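Local atomic coordinates of putative citrate lyase (PDB entry 3QQW), a protein that probably acts as a magnesium-dependent lyase of the citrate lyase family, cleaving a citramalyl-CoA-like substrate within a TIM barrel. Residues Glu26-Ser31 against Thr52-Asp57; Ala87-Pro92 against Ile115-Ala120; Pro147-Ile152 against Ile170-Phe175. All blocks are in the same frame, centred on the assembly; numbering follows the deposited sequence.

Interaction 1 of 3, residues Glu26-Ser31 against Thr52-Asp57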
ATOM      1  N   GLU C  26      15.239 -22.412   1.751  1.00 34.86           N
ATOM      2  CA  GLU C  26      15.622 -22.736   0.383  1.00 34.16           C
ATOM      3  C   GLU C  26      17.075 -22.377   0.202  1.00 37.05           C
ATOM      4  O   GLU C  26      17.416 -21.189   0.179  1.00 36.16           O
ATOM      5  CB  GLU C  26      14.734 -22.013  -0.640  1.00 34.17           C
ATOM      6  CG  GLU C  26      14.922 -22.556  -2.048  1.00 36.61           C
ATOM      7  CD  GLU C  26      14.070 -21.880  -3.097  1.00 47.22           C
ATOM      8  OE1 GLU C  26      12.832 -22.001  -3.005  1.00 43.18           O
ATOM      9  OE2 GLU C  26      14.630 -21.238  -4.014  1.00 41.42           O
ATOM     10  N   HIS C  27      17.932 -23.400   0.109  1.00 34.18           N
ATOM     11  CA  HIS C  27      19.376 -23.219   0.006  1.00 35.63           C
ATOM     12  C   HIS C  27      19.836 -23.201  -1.458  1.00 40.72           C
ATOM     13  O   HIS C  27      19.451 -24.064  -2.243  1.00 39.94           O
ATOM     14  CB  HIS C  27      20.103 -24.305   0.794  1.00 37.86           C
ATOM     15  CG  HIS C  27      21.573 -24.089   0.863  1.00 43.62           C
ATOM     16  ND1 HIS C  27      22.124 -23.115   1.687  1.00 46.72           N
ATOM     17  CD2 HIS C  27      22.566 -24.703   0.183  1.00 46.65           C
ATOM     18  CE1 HIS C  27      23.428 -23.174   1.482  1.00 47.60           C
ATOM     19  NE2 HIS C  27      23.741 -24.117   0.589  1.00 47.96           N
ATOM     20  N   PHE C  28      20.634 -22.187  -1.829  1.00 37.75           N
ATOM     21  CA  PHE C  28      21.181 -22.054  -3.179  1.00 36.59           C
ATOM     22  C   PHE C  28      22.585 -22.599  -3.253  1.00 42.65           C
ATOM     23  O   PHE C  28      23.348 -22.411  -2.314  1.00 43.51           O
ATOM     24  CB  PHE C  28      21.173 -20.585  -3.622  1.00 36.87           C
ATOM     25  CG  PHE C  28      19.808 -20.174  -4.097  1.00 35.15           C
ATOM     26  CD1 PHE C  28      18.734 -20.105  -3.208  1.00 35.55           C
ATOM     27  CD2 PHE C  28      19.585 -19.870  -5.431  1.00 35.74           C
ATOM     28  CE1 PHE C  28      17.469 -19.762  -3.654  1.00 35.47           C
ATOM     29  CE2 PHE C  28      18.325 -19.462  -5.868  1.00 36.70           C
ATOM     30  CZ  PHE C  28      17.278 -19.427  -4.982  1.00 34.47           C
ATOM     31  N   ALA C  29      22.910 -23.266  -4.381  1.00 39.56           N
ATOM     32  CA  ALA C  29      24.211 -23.881  -4.725  1.00 40.57           C
ATOM     33  C   ALA C  29      24.350 -23.821  -6.253  1.00 44.71           C
ATOM     34  O   ALA C  29      23.423 -24.211  -6.965  1.00 43.46           O
ATOM     35  CB  ALA C  29      24.298 -25.320  -4.211  1.00 40.71           C
ATOM     36  N   GLY C  30      25.453 -23.254  -6.724  1.00 41.75           N
ATOM     37  CA  GLY C  30      25.704 -23.015  -8.138  1.00 41.99           C
ATOM     38  C   GLY C  30      26.667 -23.966  -8.804  1.00 50.33           C
ATOM     39  O   GLY C  30      26.686 -24.033 -10.025  1.00 53.85           O
ATOM     40  N   SER C  31      27.501 -24.676  -8.034  1.00 46.30           N
ATOM     41  CA  SER C  31      28.458 -25.631  -8.579  1.00 46.10           C
ATOM     42  C   SER C  31      28.019 -27.064  -8.300  1.00 47.30           C
ATOM     43  O   SER C  31      27.288 -27.301  -7.338  1.00 44.99           O
ATOM     44  CB  SER C  31      29.833 -25.384  -7.974  1.00 50.57           C
ATOM     45  OG  SER C  31      29.860 -25.762  -6.608  1.00 61.05           O
ATOM     46  N   THR C  52      18.123 -25.135  -4.359  1.00 32.31           N
ATOM     47  CA  THR C  52      17.973 -24.531  -5.668  1.00 33.43           C
ATOM     48  C   THR C  52      19.315 -24.582  -6.367  1.00 37.75           C
ATOM     49  O   THR C  52      20.296 -24.012  -5.888  1.00 38.82           O
ATOM     50  CB  THR C  52      17.385 -23.097  -5.632  1.00 40.00           C
ATOM     51  OG1 THR C  52      16.177 -23.117  -4.889  1.00 41.54           O
ATOM     52  CG2 THR C  52      17.085 -22.568  -7.022  1.00 31.73           C
ATOM     53  N   CYS C  53      19.359 -25.302  -7.479  1.00 34.96           N
ATOM     54  CA  CYS C  53      20.537 -25.377  -8.341  1.00 35.43           C
ATOM     55  C   CYS C  53      20.507 -24.144  -9.171  1.00 41.53           C
ATOM     56  O   CYS C  53      19.578 -23.921  -9.956  1.00 39.81           O
ATOM     57  CB  CYS C  53      20.527 -26.643  -9.188  1.00 35.08           C
ATOM     58  SG  CYS C  53      20.291 -28.148  -8.230  1.00 38.13           S
ATOM     59  N   ASP C  54      21.406 -23.251  -8.849  1.00 42.18           N
ATOM     60  CA  ASP C  54      21.433 -21.951  -9.462  1.00 43.25           C
ATOM     61  C   ASP C  54      22.072 -21.976 -10.855  1.00 52.46           C
ATOM     62  O   ASP C  54      23.232 -22.290 -10.954  1.00 54.78           O
ATOM     63  CB  ASP C  54      22.162 -20.984  -8.535  1.00 44.39           C
ATOM     64  CG  ASP C  54      21.772 -19.540  -8.767  1.00 49.82           C
ATOM     65  OD1 ASP C  54      21.100 -19.259  -9.795  1.00 47.04           O
ATOM     66  OD2 ASP C  54      22.139 -18.691  -7.935  1.00 54.20           O
ATOM     67  N   CYS C  55      21.312 -21.662 -11.920  1.00 51.91           N
ATOM     68  CA  CYS C  55      21.829 -21.548 -13.297  1.00 54.41           C
ATOM     69  C   CYS C  55      22.164 -20.115 -13.512  1.00 61.91           C
ATOM     70  O   CYS C  55      23.316 -19.811 -13.830  1.00 63.20           O
ATOM     71  CB  CYS C  55      20.837 -22.051 -14.346  1.00 54.27           C
ATOM     72  SG  CYS C  55      20.711 -23.851 -14.443  1.00 57.49           S
ATOM     73  N   GLU C  56      21.165 -19.232 -13.222  1.00 58.47           N
ATOM     74  CA  GLU C  56      21.175 -17.771 -13.293  1.00 59.90           C
ATOM     75  C   GLU C  56      22.510 -17.173 -12.852  1.00 71.20           C
ATOM     76  O   GLU C  56      23.135 -16.458 -13.646  1.00 73.76           O
ATOM     77  CB  GLU C  56      20.036 -17.177 -12.446  1.00 59.30           C
ATOM     78  CG  GLU C  56      19.511 -15.874 -13.010  1.00 62.60           C
ATOM     79  CD  GLU C  56      19.505 -14.673 -12.085  1.00 91.30           C
ATOM     80  OE1 GLU C  56      19.181 -14.827 -10.883  1.00 83.99           O
ATOM     81  OE2 GLU C  56      19.757 -13.555 -12.592  1.00 92.23           O
ATOM     82  N   ASP C  57      22.949 -17.472 -11.605  1.00 70.39           N
ATOM     83  CA  ASP C  57      24.227 -16.988 -11.072  1.00 72.90           C
ATOM     84  C   ASP C  57      25.340 -18.013 -11.319  1.00 78.54           C
ATOM     85  O   ASP C  57      26.476 -17.608 -11.601  1.00 80.76           O
ATOM     86  CB  ASP C  57      24.139 -16.645  -9.564  1.00 74.79           C
ATOM     87  CG  ASP C  57      23.361 -15.389  -9.179  1.00 89.12           C
ATOM     88  OD1 ASP C  57      22.983 -14.610 -10.093  1.00 90.41           O
ATOM     89  OD2 ASP C  57      23.144 -15.173  -7.960  1.00 95.75           O
TER

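Interaction 2 of 3, residues Ala87-Pro92 against Ile115-Ala120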
ATOM      1  N   ALA C  87      15.552 -25.653  -9.632  1.00 35.39           N
ATOM      2  CA  ALA C  87      16.571 -24.928 -10.380  1.00 34.38           C
ATOM      3  C   ALA C  87      16.157 -23.509 -10.672  1.00 38.31           C
ATOM      4  O   ALA C  87      15.003 -23.260 -10.988  1.00 39.50           O
ATOM      5  CB  ALA C  87      16.881 -25.645 -11.686  1.00 35.47           C
ATOM      6  N   ARG C  88      17.099 -22.580 -10.601  1.00 35.76           N
ATOM      7  CA  ARG C  88      16.834 -21.206 -11.005  1.00 35.53           C
ATOM      8  C   ARG C  88      17.388 -21.074 -12.400  1.00 41.61           C
ATOM      9  O   ARG C  88      18.586 -21.217 -12.594  1.00 42.08           O
ATOM     10  CB  ARG C  88      17.412 -20.133 -10.043  1.00 33.31           C
ATOM     11  CG  ARG C  88      17.288 -18.745 -10.678  1.00 39.50           C
ATOM     12  CD  ARG C  88      17.450 -17.534  -9.803  1.00 38.94           C
ATOM     13  NE  ARG C  88      18.727 -17.488  -9.101  1.00 37.40           N
ATOM     14  CZ  ARG C  88      19.048 -16.566  -8.190  1.00 59.42           C
ATOM     15  NH1 ARG C  88      18.210 -15.566  -7.919  1.00 38.87           N
ATOM     16  NH2 ARG C  88      20.224 -16.619  -7.568  1.00 48.42           N
ATOM     17  N   ILE C  89      16.516 -20.815 -13.369  1.00 37.47           N
ATOM     18  CA  ILE C  89      16.876 -20.606 -14.760  1.00 36.48           C
ATOM     19  C   ILE C  89      17.220 -19.127 -14.930  1.00 38.41           C
ATOM     20  O   ILE C  89      17.059 -18.363 -14.001  1.00 37.60           O
ATOM     21  CB  ILE C  89      15.679 -21.075 -15.661  1.00 39.93           C
ATOM     22  CG1 ILE C  89      14.405 -20.170 -15.446  1.00 38.89           C
ATOM     23  CG2 ILE C  89      15.379 -22.583 -15.392  1.00 38.64           C
ATOM     24  CD1 ILE C  89      13.276 -20.328 -16.453  1.00 36.94           C
ATOM     25  N   HIS C  90      17.657 -18.719 -16.103  1.00 35.89           N
ATOM     26  CA  HIS C  90      17.957 -17.336 -16.439  1.00 35.56           C
ATOM     27  C   HIS C  90      16.647 -16.514 -16.589  1.00 41.40           C
ATOM     28  O   HIS C  90      15.571 -17.086 -16.759  1.00 41.07           O
ATOM     29  CB  HIS C  90      18.799 -17.289 -17.737  1.00 37.50           C
ATOM     30  CG  HIS C  90      20.211 -17.769 -17.534  1.00 41.29           C
ATOM     31  ND1 HIS C  90      20.552 -19.119 -17.659  1.00 43.03           N
ATOM     32  CD2 HIS C  90      21.317 -17.078 -17.173  1.00 42.50           C
ATOM     33  CE1 HIS C  90      21.846 -19.187 -17.408  1.00 42.33           C
ATOM     34  NE2 HIS C  90      22.350 -17.980 -17.122  1.00 43.07           N
ATOM     35  N   ASP C  91      16.745 -15.170 -16.522  1.00 39.44           N
ATOM     36  CA  ASP C  91      15.585 -14.306 -16.579  1.00 40.24           C
ATOM     37  C   ASP C  91      14.882 -14.327 -17.966  1.00 47.50           C
ATOM     38  O   ASP C  91      15.499 -14.731 -18.958  1.00 48.88           O
ATOM     39  CB  ASP C  91      15.967 -12.887 -16.157  1.00 42.30           C
ATOM     40  CG  ASP C  91      16.802 -12.156 -17.146  1.00 54.56           C
ATOM     41  OD1 ASP C  91      18.045 -12.226 -17.037  1.00 58.52           O
ATOM     42  OD2 ASP C  91      16.224 -11.502 -18.025  1.00 61.03           O
ATOM     43  N   PRO C  92      13.599 -13.882 -18.054  1.00 43.27           N
ATOM     44  CA  PRO C  92      12.872 -13.956 -19.337  1.00 43.41           C
ATOM     45  C   PRO C  92      13.472 -13.159 -20.504  1.00 48.06           C
ATOM     46  O   PRO C  92      13.061 -13.367 -21.652  1.00 47.24           O
ATOM     47  CB  PRO C  92      11.485 -13.401 -18.987  1.00 44.66           C
ATOM     48  CG  PRO C  92      11.331 -13.648 -17.514  1.00 48.01           C
ATOM     49  CD  PRO C  92      12.706 -13.412 -16.967  1.00 43.55           C
ATOM     50  N   ILE C 115      10.879 -24.701 -10.586  1.00 33.69           N
ATOM     51  CA  ILE C 115      11.713 -23.817 -11.383  1.00 32.83           C
ATOM     52  C   ILE C 115      11.547 -22.424 -10.792  1.00 36.96           C
ATOM     53  O   ILE C 115      10.424 -21.959 -10.578  1.00 36.22           O
ATOM     54  CB  ILE C 115      11.401 -23.873 -12.904  1.00 36.15           C
ATOM     55  CG1 ILE C 115      11.963 -25.165 -13.500  1.00 36.19           C
ATOM     56  CG2 ILE C 115      11.948 -22.643 -13.649  1.00 36.39           C
ATOM     57  CD1 ILE C 115      11.364 -25.509 -14.774  1.00 35.96           C
ATOM     58  N   THR C 116      12.677 -21.784 -10.500  1.00 34.14           N
ATOM     59  CA  THR C 116      12.740 -20.422  -9.995  1.00 33.43           C
ATOM     60  C   THR C 116      12.983 -19.517 -11.201  1.00 39.82           C
ATOM     61  O   THR C 116      13.943 -19.716 -11.958  1.00 40.46           O
ATOM     62  CB  THR C 116      13.759 -20.313  -8.894  1.00 34.97           C
ATOM     63  OG1 THR C 116      13.347 -21.163  -7.828  1.00 43.79           O
ATOM     64  CG2 THR C 116      13.899 -18.897  -8.379  1.00 33.08           C
ATOM     65  N   VAL C 117      12.062 -18.567 -11.407  1.00 36.16           N
ATOM     66  CA  VAL C 117      12.091 -17.619 -12.530  1.00 35.46           C
ATOM     67  C   VAL C 117      12.515 -16.245 -11.984  1.00 37.59           C
ATOM     68  O   VAL C 117      11.792 -15.631 -11.184  1.00 34.90           O
ATOM     69  CB  VAL C 117      10.719 -17.571 -13.257  1.00 37.60           C
ATOM     70  CG1 VAL C 117      10.731 -16.597 -14.423  1.00 39.62           C
ATOM     71  CG2 VAL C 117      10.273 -18.952 -13.694  1.00 35.33           C
ATOM     72  N   PRO C 118      13.650 -15.720 -12.454  1.00 36.19           N
ATOM     73  CA  PRO C 118      14.133 -14.446 -11.910  1.00 36.99           C
ATOM     74  C   PRO C 118      13.870 -13.234 -12.802  1.00 44.76           C
ATOM     75  O   PRO C 118      13.642 -13.369 -14.004  1.00 43.55           O
ATOM     76  CB  PRO C 118      15.641 -14.681 -11.829  1.00 38.44           C
ATOM     77  CG  PRO C 118      15.925 -15.546 -13.006  1.00 42.88           C
ATOM     78  CD  PRO C 118      14.662 -16.327 -13.340  1.00 38.49           C
ATOM     79  N   LYS C 119      13.977 -12.035 -12.197  1.00 42.13           N
ATOM     80  CA  LYS C 119      13.995 -10.746 -12.867  1.00 43.12           C
ATOM     81  C   LYS C 119      12.902 -10.502 -13.923  1.00 45.51           C
ATOM     82  O   LYS C 119      13.153  -9.754 -14.880  1.00 46.29           O
ATOM     83  CB  LYS C 119      15.371 -10.581 -13.540  1.00 47.71           C
ATOM     84  CG  LYS C 119      16.432  -9.919 -12.679  1.00 72.62           C
ATOM     85  CD  LYS C 119      17.835 -10.318 -13.166  1.00 88.00           C
ATOM     86  CE  LYS C 119      18.882 -10.315 -12.072  1.00 97.91           C
ATOM     87  NZ  LYS C 119      18.637 -11.364 -11.043  1.00101.82           N
ATOM     88  N   ALA C 120      11.699 -11.074 -13.763  1.00 40.57           N
ATOM     89  CA  ALA C 120      10.624 -10.753 -14.716  1.00 41.11           C
ATOM     90  C   ALA C 120      10.223  -9.311 -14.488  1.00 46.27           C
ATOM     91  O   ALA C 120      10.268  -8.840 -13.342  1.00 44.44           O
ATOM     92  CB  ALA C 120       9.430 -11.674 -14.551  1.00 41.30           C
TER
HETATM   93  O   HOH W   1      13.562  -9.719 -17.560  1.00 64.33           O

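Interaction 3 of 3, residues Pro147-Ile152 against Ile170-Phe175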
ATOM      1  N   PRO C 147       6.011 -27.031 -10.390  1.00 38.36           N
ATOM      2  CA  PRO C 147       5.709 -25.814  -9.614  1.00 36.56           C
ATOM      3  C   PRO C 147       6.706 -24.713  -9.930  1.00 38.68           C
ATOM      4  O   PRO C 147       7.847 -24.990 -10.254  1.00 39.10           O
ATOM      5  CB  PRO C 147       5.830 -26.279  -8.164  1.00 37.76           C
ATOM      6  CG  PRO C 147       5.697 -27.777  -8.219  1.00 41.73           C
ATOM      7  CD  PRO C 147       6.393 -28.139  -9.495  1.00 38.11           C
ATOM      8  N   VAL C 148       6.254 -23.475  -9.904  1.00 35.59           N
ATOM      9  CA  VAL C 148       7.077 -22.315 -10.245  1.00 35.45           C
ATOM     10  C   VAL C 148       7.218 -21.384  -9.033  1.00 37.85           C
ATOM     11  O   VAL C 148       6.268 -21.189  -8.265  1.00 36.87           O
ATOM     12  CB  VAL C 148       6.480 -21.569 -11.483  1.00 39.29           C
ATOM     13  CG1 VAL C 148       7.321 -20.369 -11.864  1.00 38.11           C
ATOM     14  CG2 VAL C 148       6.326 -22.513 -12.675  1.00 39.55           C
ATOM     15  N   HIS C 149       8.433 -20.841  -8.878  1.00 34.00           N
ATOM     16  CA  HIS C 149       8.834 -19.839  -7.884  1.00 32.82           C
ATOM     17  C   HIS C 149       9.161 -18.599  -8.663  1.00 38.05           C
ATOM     18  O   HIS C 149       9.999 -18.651  -9.575  1.00 38.94           O
ATOM     19  CB  HIS C 149      10.027 -20.295  -7.042  1.00 33.15           C
ATOM     20  CG  HIS C 149       9.786 -21.493  -6.169  1.00 36.87           C
ATOM     21  ND1 HIS C 149      10.688 -21.837  -5.175  1.00 38.47           N
ATOM     22  CD2 HIS C 149       8.780 -22.405  -6.184  1.00 39.23           C
ATOM     23  CE1 HIS C 149      10.207 -22.936  -4.618  1.00 38.93           C
ATOM     24  NE2 HIS C 149       9.055 -23.318  -5.196  1.00 39.64           N
ATOM     25  N   VAL C 150       8.462 -17.502  -8.382  1.00 34.86           N
ATOM     26  CA  VAL C 150       8.665 -16.272  -9.154  1.00 35.12           C
ATOM     27  C   VAL C 150       9.310 -15.203  -8.292  1.00 38.74           C
ATOM     28  O   VAL C 150       8.805 -14.862  -7.220  1.00 38.26           O
ATOM     29  CB  VAL C 150       7.328 -15.777  -9.784  1.00 39.62           C
ATOM     30  CG1 VAL C 150       7.518 -14.495 -10.573  1.00 39.95           C
ATOM     31  CG2 VAL C 150       6.728 -16.851 -10.674  1.00 40.55           C
ATOM     32  N   LEU C 151      10.433 -14.667  -8.769  1.00 35.97           N
ATOM     33  CA  LEU C 151      11.086 -13.548  -8.099  1.00 35.84           C
ATOM     34  C   LEU C 151      10.336 -12.262  -8.373  1.00 39.72           C
ATOM     35  O   LEU C 151      10.013 -11.967  -9.530  1.00 37.80           O
ATOM     36  CB  LEU C 151      12.535 -13.386  -8.579  1.00 36.14           C
ATOM     37  CG  LEU C 151      13.685 -14.018  -7.773  1.00 39.36           C
ATOM     38  CD1 LEU C 151      13.755 -13.501  -6.359  1.00 38.24           C
ATOM     39  CD2 LEU C 151      13.645 -15.488  -7.835  1.00 40.80           C
ATOM     40  N   ILE C 152      10.055 -11.505  -7.307  1.00 37.63           N
ATOM     41  CA  ILE C 152       9.477 -10.158  -7.371  1.00 37.24           C
ATOM     42  C   ILE C 152      10.631  -9.267  -7.001  1.00 40.99           C
ATOM     43  O   ILE C 152      10.987  -9.175  -5.828  1.00 40.18           O
ATOM     44  CB  ILE C 152       8.210  -9.996  -6.495  1.00 39.79           C
ATOM     45  CG1 ILE C 152       7.136 -11.096  -6.850  1.00 38.57           C
ATOM     46  CG2 ILE C 152       7.648  -8.564  -6.596  1.00 39.53           C
ATOM     47  CD1 ILE C 152       6.616 -11.148  -8.344  1.00 38.59           C
ATOM     48  N   ILE C 170       2.146 -21.437  -9.665  1.00 37.46           N
ATOM     49  CA  ILE C 170       3.068 -20.696  -8.798  1.00 35.25           C
ATOM     50  C   ILE C 170       2.809 -21.175  -7.384  1.00 37.66           C
ATOM     51  O   ILE C 170       1.654 -21.242  -6.937  1.00 37.46           O
ATOM     52  CB  ILE C 170       2.952 -19.147  -8.945  1.00 37.31           C
ATOM     53  CG1 ILE C 170       3.274 -18.713 -10.397  1.00 37.69           C
ATOM     54  CG2 ILE C 170       3.850 -18.382  -7.916  1.00 32.71           C
ATOM     55  CD1 ILE C 170       3.013 -17.235 -10.660  1.00 40.11           C
ATOM     56  N   GLU C 171       3.874 -21.550  -6.689  1.00 34.07           N
ATOM     57  CA  GLU C 171       3.735 -21.969  -5.292  1.00 34.63           C
ATOM     58  C   GLU C 171       4.546 -21.044  -4.389  1.00 37.70           C
ATOM     59  O   GLU C 171       4.276 -20.996  -3.189  1.00 40.71           O
ATOM     60  CB  GLU C 171       4.093 -23.450  -5.079  1.00 36.19           C
ATOM     61  CG  GLU C 171       5.551 -23.768  -5.342  1.00 47.93           C
ATOM     62  CD  GLU C 171       6.008 -25.156  -4.942  1.00 47.49           C
ATOM     63  OE1 GLU C 171       5.153 -26.028  -4.664  1.00 46.76           O
ATOM     64  OE2 GLU C 171       7.238 -25.375  -4.954  1.00 39.42           O
ATOM     65  N   VAL C 172       5.494 -20.279  -4.957  1.00 30.88           N
ATOM     66  CA  VAL C 172       6.291 -19.326  -4.188  1.00 30.99           C
ATOM     67  C   VAL C 172       6.452 -17.998  -4.952  1.00 35.97           C
ATOM     68  O   VAL C 172       6.644 -17.995  -6.170  1.00 35.50           O
ATOM     69  CB  VAL C 172       7.697 -19.869  -3.775  1.00 33.69           C
ATOM     70  CG1 VAL C 172       8.552 -18.784  -3.139  1.00 33.09           C
ATOM     71  CG2 VAL C 172       7.620 -21.071  -2.857  1.00 32.62           C
ATOM     72  N   LEU C 173       6.398 -16.874  -4.199  1.00 31.99           N
ATOM     73  CA  LEU C 173       6.779 -15.530  -4.619  1.00 30.18           C
ATOM     74  C   LEU C 173       8.004 -15.203  -3.799  1.00 33.04           C
ATOM     75  O   LEU C 173       7.956 -15.236  -2.566  1.00 31.15           O
ATOM     76  CB  LEU C 173       5.689 -14.466  -4.470  1.00 30.67           C
ATOM     77  CG  LEU C 173       4.419 -14.613  -5.326  1.00 36.02           C
ATOM     78  CD1 LEU C 173       3.529 -13.395  -5.153  1.00 35.97           C
ATOM     79  CD2 LEU C 173       4.758 -14.800  -6.830  1.00 36.61           C
ATOM     80  N   ASP C 174       9.139 -14.983  -4.477  1.00 32.37           N
ATOM     81  CA  ASP C 174      10.407 -14.693  -3.817  1.00 32.93           C
ATOM     82  C   ASP C 174      10.691 -13.230  -3.826  1.00 34.76           C
ATOM     83  O   ASP C 174      10.626 -12.605  -4.879  1.00 34.64           O
ATOM     84  CB  ASP C 174      11.559 -15.431  -4.545  1.00 35.64           C
ATOM     85  CG  ASP C 174      11.549 -16.923  -4.442  1.00 41.37           C
ATOM     86  OD1 ASP C 174      11.677 -17.428  -3.331  1.00 40.89           O
ATOM     87  OD2 ASP C 174      11.491 -17.585  -5.497  1.00 53.14           O
ATOM     88  N   PHE C 175      11.068 -12.674  -2.692  1.00 35.04           N
ATOM     89  CA  PHE C 175      11.447 -11.250  -2.665  1.00 35.55           C
ATOM     90  C   PHE C 175      12.942 -11.090  -2.980  1.00 41.60           C
ATOM     91  O   PHE C 175      13.789 -11.597  -2.251  1.00 42.83           O
ATOM     92  CB  PHE C 175      11.104 -10.596  -1.326  1.00 36.96           C
ATOM     93  CG  PHE C 175      11.244  -9.101  -1.429  1.00 38.16           C
ATOM     94  CD1 PHE C 175      10.339  -8.351  -2.176  1.00 39.86           C
ATOM     95  CD2 PHE C 175      12.321  -8.447  -0.839  1.00 40.08           C
ATOM     96  CE1 PHE C 175      10.501  -6.973  -2.326  1.00 41.25           C
ATOM     97  CE2 PHE C 175      12.483  -7.068  -0.985  1.00 43.29           C
ATOM     98  CZ  PHE C 175      11.564  -6.337  -1.718  1.00 41.20           C
TER
HETATM   99  O   HOH W   2      12.909 -20.232  -5.598  1.00 28.71           O

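Interaction 1 of 3, residues Glu26-Ser31 against Thr52-Asp57
The ring of Phe28 carries Thr52 on one face: Thr52 CB stands over the ring centre, 3.7 Å from the centroid and almost on the ring normal, a CH-pi contact. At the edge, near the ring plane, lie Asp54 OD2 and the backbone oxygen Glu26 O, and the Asp54 carboxylate is turned steeply, 78°, against the ring. The ring of Phe28 also meets that of Trp253. Phe28 and Thr52 form a parallel bridge pair, with side chains that run side by side on the same face of the sheet. With Thr52 OG1 set anti to the carbonyl carbon (chi1 -53°), Thr52 CG2 extends toward the ring carbon Phe28 CE2, 3.5 Å away, while the hydroxyl reaches Glu26, whose extended chain brings OE2 within 2.6 Å of Thr52 OG1. The hydroxyl donates this bond from above the carboxylate plane, and it also bonds to Tyr114. Between the strands run three backbone bonds: Thr52 N to His27 O (2.7 Å), Ala29 N to Thr52 O (3.1 Å) and Asp54 N to Ala29 O (2.9 Å). At the strand end, Asp54 OD1 accepts from Asp57 N, an Asx motif, while OD2 makes a salt bridge to Arg88. Glu26 OE1 likewise pairs with Arg251. The strands are joined by a beta-alpha-beta crossover through helix 32-45, on which Ala29 and Cys53 pack from the face away from Phe28; Cys53 also touches helix 64-76, and strands 251-254 and 85-88 flank the pair.

Interaction 2 of 3, residues Ala87-Pro92 against Ile115-Ala120
Pro118 meets the chain of residues 89 to 91 along its ring: its CG lies 3.2 Å from Ile89 O, and its CB reaches Arg88 CD at 3.9 Å. Next to it, Asp91 CB rests against Lys119 CB (3.5 Å), and Pro92 CG touches Ala120 CB. Nearer the strands, Ile89 puts CG2 against Ile115 CG2 at 3.8 Å; its chi1 of 66° wedges CG1 between backbone N and carbonyl carbon, where it comes close to Thr116 O. Arg88 and Thr116, a bridge pair, touch at their CB atoms. Two backbone bonds hold the parallel strands together, Thr116 N to Ala87 O (2.8 Å) and Ile89 N to Thr116 O (3.1 Å). Helix 97-107 connects strands 85-88 and 115-117 as a beta-alpha-beta unit of the TIM barrel. Further along the chain a water lies between Lys119 O (2.7 Å) and Asp91 OD2, the latter at a longer 3.2 Å, and Ser93 also bonds OD2. Outward from there, Asp54 positions the guanidinium of Arg88, a predicted substrate-binding residue, and Lys119 NZ is held by salt bridges to Glu56 and to Asp179, a predicted magnesium ligand. Glu153, predicted to bind both metal and substrate, accepts a hydrogen bond from the backbone N of Lys119.

Interaction 3 of 3, residues Pro147-Ile152 against Ile170-Phe175
His149 and Val172 cross obliquely, with Val172 CG2 seated over one face of the imidazole, 3.6 Å from the ring centroid, in a CH-pi contact. They are a bridge pair of neighbouring parallel strands in the TIM barrel, 148-152 and 170-175, where a beta bulge shifts the register by one residue between Val148 and His149. The bulge residue Glu171 reaches toward His149: with chi1 at 65° its CG sits between backbone N and carbonyl carbon, and the extended chain beyond carries OE2 to the ring edge. Carboxylate and ring planes are 40° apart, and Pro147 CB packs on Glu171 CD at 3.4 Å. Leu151 and Asp174 also cross, Leu151 CD1 lying 3.4 Å from Asp174 CB; the Asp174 carboxylate reaches Trp253 through OD1. On the reverse face, Val150 CG2 fits against Ile170 CD1 (3.7 Å) and its CB against Leu173 CD2 (4.0 Å), with helix 161-164 packed on Val150 and Leu173, and helix 202-217 on Leu173. Backbone bonds run the length of the pair, among them Ile152 N to Asp174 O. A water links His149 ND1 to Asp174 OD2. On the other ring nitrogen, His149 NE2 donates in the ring plane to the anti lone pair of Glu171 OE2, 2.8 Å away.

Overall arrangement
Interactions 1, 2 and 3 follow one another along the chain and fall on three pairs of successive strands, the first six of the eight-stranded parallel barrel. The centres of interactions 1 and 2 are about 11 Å apart, those of 2 and 3 about 9 Å, and those of 1 and 3 about 15 Å. Neighbouring strands 49-54 and 85-88 join the first two, with a probable backbone bond from Cys55 N to Arg88 O; strands 115-117 and 148-152 join the last two through probable backbone bonds of His149. Glu26 of interaction 1 meets His149 of interaction 3. Interactions 1 and 2 gather charged side chains near the predicted site residues Arg88, Glu153 and Asp179, and Leu151 of interaction 3 lies beside Glu153.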